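Local structure of acetylornithine aminotransferase (Aquifex aeolicus, 2EH6) at residues 101-112 / 252-263. The protein catalyses the pyridoxal-phosphate-dependent transfer of an amino group from N(2)-acetyl-L-ornithine to 2-oxoglutarate, a step of arginine biosynthesis. Residues are numbered along the deposited sequence; the frame is centred on the assembly and turned at random.
Sequences AAIKLARKYWRD and ILAREEVAQSFT
Helix 95-112, whose first turn includes pyridoxal-phosphate-binding Gly95 and Thr96, packs through Ala101, Leu105 and Tyr109 on strand 250-255 and the short helix and turn that follow it. Leu105, its CG turned opposite the backbone N (chi1 178°), points at the other segment, and its two methyls part there: CD2 lies 3.7 Å from Ala254 CB, whereas CD1 meets Phe262 CD1 at 3.6 Å. Leu105 CB lies over one face of the Phe262 ring, and Phe262 also packs on Met4 of the second subunit. Further along, Val258 CG2 stands over one face of the Tyr109 ring, 16° off its normal, as expected for a CH-pi contact. This is the helix-on-sheet layering of the large domain of fold-type I aminotransferases: the strand lies in the central seven-stranded sheet, between strands 87-92 and 236-239. Ser261, within a type I turn, carries the polar end. Lys108 NZ reaches Ser261 O at 2.7 Å, on a lone pair in the carbonyl plane, while Ser261 OG donates to Asp112 OD2 at 2.6 Å. Asp112 OD2 takes the serine on its anti lone pair and, on its syn one, Lys108 NZ in a salt bridge at 3.1 Å. A methionine replacing Lys108 would probably leave Ser261 O without this donor and Asp112 without its cationic mate.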
loop_
_atom_site.group_PDB
_atom_site.type_symbol
_atom_site.label_atom_id
_atom_site.label_comp_id
_atom_site.label_asym_id
_atom_site.label_seq_id
_atom_site.Cartn_x
_atom_site.Cartn_y
_atom_site.Cartn_z
ATOM N N ALA A 101 -9.115 -4.840 -2.074
ATOM C CA ALA A 101 -9.598 -5.880 -1.161
ATOM C C ALA A 101 -11.116 -6.006 -1.251
ATOM O O ALA A 101 -11.655 -7.109 -1.172
ATOM C CB ALA A 101 -9.188 -5.560 0.278
ATOM N N ALA A 102 -11.798 -4.874 -1.412
ATOM C CA ALA A 102 -13.255 -4.866 -1.512
ATOM C C ALA A 102 -13.735 -5.575 -2.777
ATOM O O ALA A 102 -14.670 -6.377 -2.727
ATOM C CB ALA A 102 -13.780 -3.434 -1.493
ATOM N N ILE A 103 -13.098 -5.267 -3.905
ATOM C CA ILE A 103 -13.439 -5.875 -5.190
ATOM C C ILE A 103 -13.239 -7.384 -5.125
ATOM O O ILE A 103 -14.069 -8.158 -5.608
ATOM C CB ILE A 103 -12.558 -5.299 -6.323
ATOM C CG1 ILE A 103 -12.924 -3.830 -6.555
ATOM C CG2 ILE A 103 -12.725 -6.121 -7.606
ATOM C CD1 ILE A 103 -11.981 -3.109 -7.494
ATOM N N LYS A 104 -12.137 -7.803 -4.518
ATOM C CA LYS A 104 -11.843 -9.222 -4.384
ATOM C C LYS A 104 -12.866 -9.917 -3.493
ATOM O O LYS A 104 -13.373 -10.991 -3.838
ATOM C CB LYS A 104 -10.435 -9.427 -3.816
ATOM C CG LYS A 104 -9.334 -8.942 -4.742
ATOM C CD LYS A 104 -7.940 -9.241 -4.194
ATOM C CE LYS A 104 -7.657 -10.732 -4.141
ATOM N NZ LYS A 104 -6.288 -11.028 -3.623
ATOM N N LEU A 105 -13.178 -9.302 -2.356
ATOM C CA LEU A 105 -14.144 -9.877 -1.415
ATOM C C LEU A 105 -15.526 -10.037 -2.047
ATOM O O LEU A 105 -16.201 -11.047 -1.837
ATOM C CB LEU A 105 -14.259 -8.998 -0.161
ATOM C CG LEU A 105 -15.269 -9.448 0.905
ATOM C CD1 LEU A 105 -14.867 -10.791 1.486
ATOM C CD2 LEU A 105 -15.332 -8.406 2.010
ATOM N N ALA A 106 -15.942 -9.037 -2.816
ATOM C CA ALA A 106 -17.241 -9.059 -3.472
ATOM C C ALA A 106 -17.330 -10.190 -4.494
ATOM O O ALA A 106 -18.345 -10.884 -4.567
ATOM C CB ALA A 106 -17.502 -7.727 -4.146
ATOM N N ARG A 107 -16.278 -10.366 -5.289
ATOM C CA ARG A 107 -16.268 -11.432 -6.285
ATOM C C ARG A 107 -16.265 -12.804 -5.631
ATOM O O ARG A 107 -17.045 -13.677 -6.014
ATOM C CB ARG A 107 -15.062 -11.304 -7.223
ATOM C CG ARG A 107 -15.288 -10.315 -8.349
ATOM C CD ARG A 107 -14.195 -10.360 -9.395
ATOM N NE ARG A 107 -14.540 -9.503 -10.532
ATOM C CZ ARG A 107 -13.727 -9.238 -11.549
ATOM N NH1 ARG A 107 -12.506 -9.763 -11.586
ATOM N NH2 ARG A 107 -14.133 -8.440 -12.529
ATOM N N LYS A 108 -15.401 -13.000 -4.638
ATOM C CA LYS A 108 -15.341 -14.292 -3.970
ATOM C C LYS A 108 -16.639 -14.587 -3.223
ATOM O O LYS A 108 -17.071 -15.742 -3.141
ATOM C CB LYS A 108 -14.157 -14.360 -3.005
ATOM C CG LYS A 108 -13.990 -15.734 -2.394
ATOM C CD LYS A 108 -12.628 -15.934 -1.780
ATOM C CE LYS A 108 -12.493 -17.345 -1.239
ATOM N NZ LYS A 108 -13.533 -17.627 -0.200
ATOM N N TYR A 109 -17.267 -13.540 -2.699
ATOM C CA TYR A 109 -18.523 -13.686 -1.973
ATOM C C TYR A 109 -19.545 -14.461 -2.808
ATOM O O TYR A 109 -20.112 -15.456 -2.348
ATOM C CB TYR A 109 -19.094 -12.311 -1.636
ATOM C CG TYR A 109 -20.481 -12.352 -1.035
ATOM C CD1 TYR A 109 -20.698 -12.895 0.228
ATOM C CD2 TYR A 109 -21.576 -11.841 -1.730
ATOM C CE1 TYR A 109 -21.974 -12.923 0.791
ATOM C CE2 TYR A 109 -22.858 -11.865 -1.178
ATOM C CZ TYR A 109 -23.046 -12.406 0.082
ATOM O OH TYR A 109 -24.309 -12.430 0.633
ATOM N N TRP A 110 -19.772 -13.996 -4.034
ATOM C CA TRP A 110 -20.732 -14.628 -4.933
ATOM C C TRP A 110 -20.281 -16.006 -5.397
ATOM O O TRP A 110 -21.112 -16.872 -5.666
ATOM C CB TRP A 110 -21.009 -13.721 -6.134
ATOM C CG TRP A 110 -21.741 -12.468 -5.760
ATOM C CD1 TRP A 110 -21.295 -11.184 -5.896
ATOM C CD2 TRP A 110 -23.046 -12.378 -5.172
ATOM N NE1 TRP A 110 -22.241 -10.301 -5.430
ATOM C CE2 TRP A 110 -23.325 -11.007 -4.981
ATOM C CE3 TRP A 110 -24.009 -13.326 -4.789
ATOM C CZ2 TRP A 110 -24.528 -10.557 -4.422
ATOM C CZ3 TRP A 110 -25.207 -12.877 -4.232
ATOM C CH2 TRP A 110 -25.454 -11.504 -4.056
ATOM N N ARG A 111 -18.972 -16.210 -5.494
ATOM C CA ARG A 111 -18.440 -17.506 -5.895
ATOM C C ARG A 111 -18.712 -18.526 -4.795
ATOM O O ARG A 111 -19.058 -19.679 -5.076
ATOM C CB ARG A 111 -16.932 -17.421 -6.152
ATOM C CG ARG A 111 -16.562 -16.777 -7.476
ATOM C CD ARG A 111 -16.764 -17.742 -8.637
ATOM N NE ARG A 111 -15.714 -18.758 -8.705
ATOM C CZ ARG A 111 -14.496 -18.552 -9.204
ATOM N NH1 ARG A 111 -14.163 -17.361 -9.687
ATOM N NH2 ARG A 111 -13.609 -19.539 -9.227
ATOM N N ASP A 112 -18.559 -18.110 -3.543
ATOM C CA ASP A 112 -18.832 -19.016 -2.429
ATOM C C ASP A 112 -20.303 -19.440 -2.397
ATOM O O ASP A 112 -20.673 -20.488 -1.880
ATOM C CB ASP A 112 -18.487 -18.296 -1.119
ATOM C CG ASP A 112 -16.984 -18.072 -1.017
ATOM O OD1 ASP A 112 -16.238 -18.925 -1.498
ATOM O OD2 ASP A 112 -16.577 -17.074 -0.425
ATOM N N ILE A 252 -10.876 -2.270 4.878
ATOM C CA ILE A 252 -12.216 -2.437 4.363
ATOM C C ILE A 252 -12.966 -2.996 5.559
ATOM O O ILE A 252 -12.396 -3.725 6.381
ATOM C CB ILE A 252 -12.321 -3.432 3.184
ATOM C CG1 ILE A 252 -11.801 -4.808 3.590
ATOM C CG2 ILE A 252 -11.598 -2.876 1.972
ATOM C CD1 ILE A 252 -12.149 -5.895 2.568
ATOM N N LEU A 253 -14.224 -2.602 5.678
ATOM C CA LEU A 253 -15.081 -3.070 6.750
ATOM C C LEU A 253 -16.253 -3.661 5.989
ATOM O O LEU A 253 -16.817 -3.007 5.112
ATOM C CB LEU A 253 -15.542 -1.899 7.627
ATOM C CG LEU A 253 -16.165 -2.234 8.989
ATOM C CD1 LEU A 253 -16.407 -0.951 9.765
ATOM C CD2 LEU A 253 -17.461 -3.010 8.801
ATOM N N ALA A 254 -16.599 -4.903 6.305
ATOM C CA ALA A 254 -17.694 -5.582 5.621
ATOM C C ALA A 254 -18.613 -6.248 6.627
ATOM O O ALA A 254 -18.156 -6.804 7.624
ATOM C CB ALA A 254 -17.136 -6.632 4.655
ATOM N N ARG A 255 -19.913 -6.202 6.368
ATOM C CA ARG A 255 -20.835 -6.832 7.294
ATOM C C ARG A 255 -20.499 -8.321 7.368
ATOM O O ARG A 255 -19.971 -8.903 6.413
ATOM C CB ARG A 255 -22.290 -6.582 6.865
ATOM C CG ARG A 255 -22.696 -7.131 5.518
ATOM C CD ARG A 255 -24.103 -6.632 5.165
ATOM N NE ARG A 255 -24.614 -7.246 3.946
ATOM C CZ ARG A 255 -24.973 -8.522 3.843
ATOM N NH1 ARG A 255 -24.884 -9.330 4.893
ATOM N NH2 ARG A 255 -25.402 -8.994 2.680
ATOM N N GLU A 256 -20.769 -8.909 8.530
ATOM C CA GLU A 256 -20.501 -10.317 8.829
ATOM C C GLU A 256 -20.643 -11.341 7.709
ATOM O O GLU A 256 -19.731 -12.133 7.464
ATOM C CB GLU A 256 -21.394 -10.773 9.983
ATOM C CG GLU A 256 -21.005 -10.263 11.345
ATOM C CD GLU A 256 -19.706 -10.856 11.841
ATOM O OE1 GLU A 256 -19.308 -11.941 11.367
ATOM O OE2 GLU A 256 -19.091 -10.238 12.725
ATOM N N GLU A 257 -21.795 -11.350 7.048
ATOM C CA GLU A 257 -22.035 -12.327 5.995
ATOM C C GLU A 257 -21.083 -12.249 4.811
ATOM O O GLU A 257 -20.678 -13.276 4.271
ATOM C CB GLU A 257 -23.469 -12.225 5.485
ATOM C CG GLU A 257 -23.739 -13.180 4.339
ATOM C CD GLU A 257 -25.136 -13.065 3.801
ATOM O OE1 GLU A 257 -25.674 -11.938 3.777
ATOM O OE2 GLU A 257 -25.690 -14.103 3.387
ATOM N N VAL A 258 -20.732 -11.041 4.392
ATOM C CA VAL A 258 -19.820 -10.902 3.266
ATOM C C VAL A 258 -18.394 -11.210 3.726
ATOM O O VAL A 258 -17.654 -11.928 3.051
ATOM C CB VAL A 258 -19.896 -9.481 2.665
ATOM C CG1 VAL A 258 -18.939 -9.356 1.487
ATOM C CG2 VAL A 258 -21.320 -9.191 2.210
ATOM N N ALA A 259 -18.025 -10.687 4.891
ATOM C CA ALA A 259 -16.692 -10.891 5.447
ATOM C C ALA A 259 -16.293 -12.358 5.523
ATOM O O ALA A 259 -15.107 -12.693 5.461
ATOM C CB ALA A 259 -16.606 -10.259 6.831
ATOM N N GLN A 260 -17.285 -13.231 5.657
ATOM C CA GLN A 260 -17.033 -14.664 5.751
ATOM C C GLN A 260 -16.190 -15.188 4.601
ATOM O O GLN A 260 -15.371 -16.083 4.790
ATOM C CB GLN A 260 -18.360 -15.440 5.788
ATOM C CG GLN A 260 -19.264 -15.116 6.970
ATOM C CD GLN A 260 -18.607 -15.400 8.309
ATOM O OE1 GLN A 260 -18.210 -16.532 8.591
ATOM N NE2 GLN A 260 -18.489 -14.367 9.145
ATOM N N SER A 261 -16.391 -14.629 3.412
ATOM C CA SER A 261 -15.673 -15.065 2.219
ATOM C C SER A 261 -14.162 -14.882 2.230
ATOM O O SER A 261 -13.460 -15.499 1.433
ATOM C CB SER A 261 -16.258 -14.393 0.980
ATOM O OG SER A 261 -17.556 -14.897 0.709
ATOM N N PHE A 262 -13.649 -14.025 3.101
ATOM C CA PHE A 262 -12.205 -13.865 3.163
ATOM C C PHE A 262 -11.710 -14.965 4.088
ATOM O O PHE A 262 -11.534 -14.769 5.288
ATOM C CB PHE A 262 -11.827 -12.478 3.687
ATOM C CG PHE A 262 -11.252 -11.565 2.629
ATOM C CD1 PHE A 262 -11.414 -11.849 1.275
ATOM C CD2 PHE A 262 -10.574 -10.401 2.990
ATOM C CE1 PHE A 262 -10.912 -10.992 0.294
ATOM C CE2 PHE A 262 -10.069 -9.535 2.018
ATOM C CZ PHE A 262 -10.237 -9.828 0.669
ATOM N N THR A 263 -11.512 -16.139 3.499
ATOM C CA THR A 263 -11.058 -17.321 4.210
ATOM C C THR A 263 -9.534 -17.379 4.258
ATOM O O THR A 263 -8.854 -16.649 3.536
ATOM C CB THR A 263 -11.599 -18.594 3.528
ATOM O OG1 THR A 263 -11.237 -18.586 2.140
ATOM C CG2 THR A 263 -13.116 -18.657 3.651
#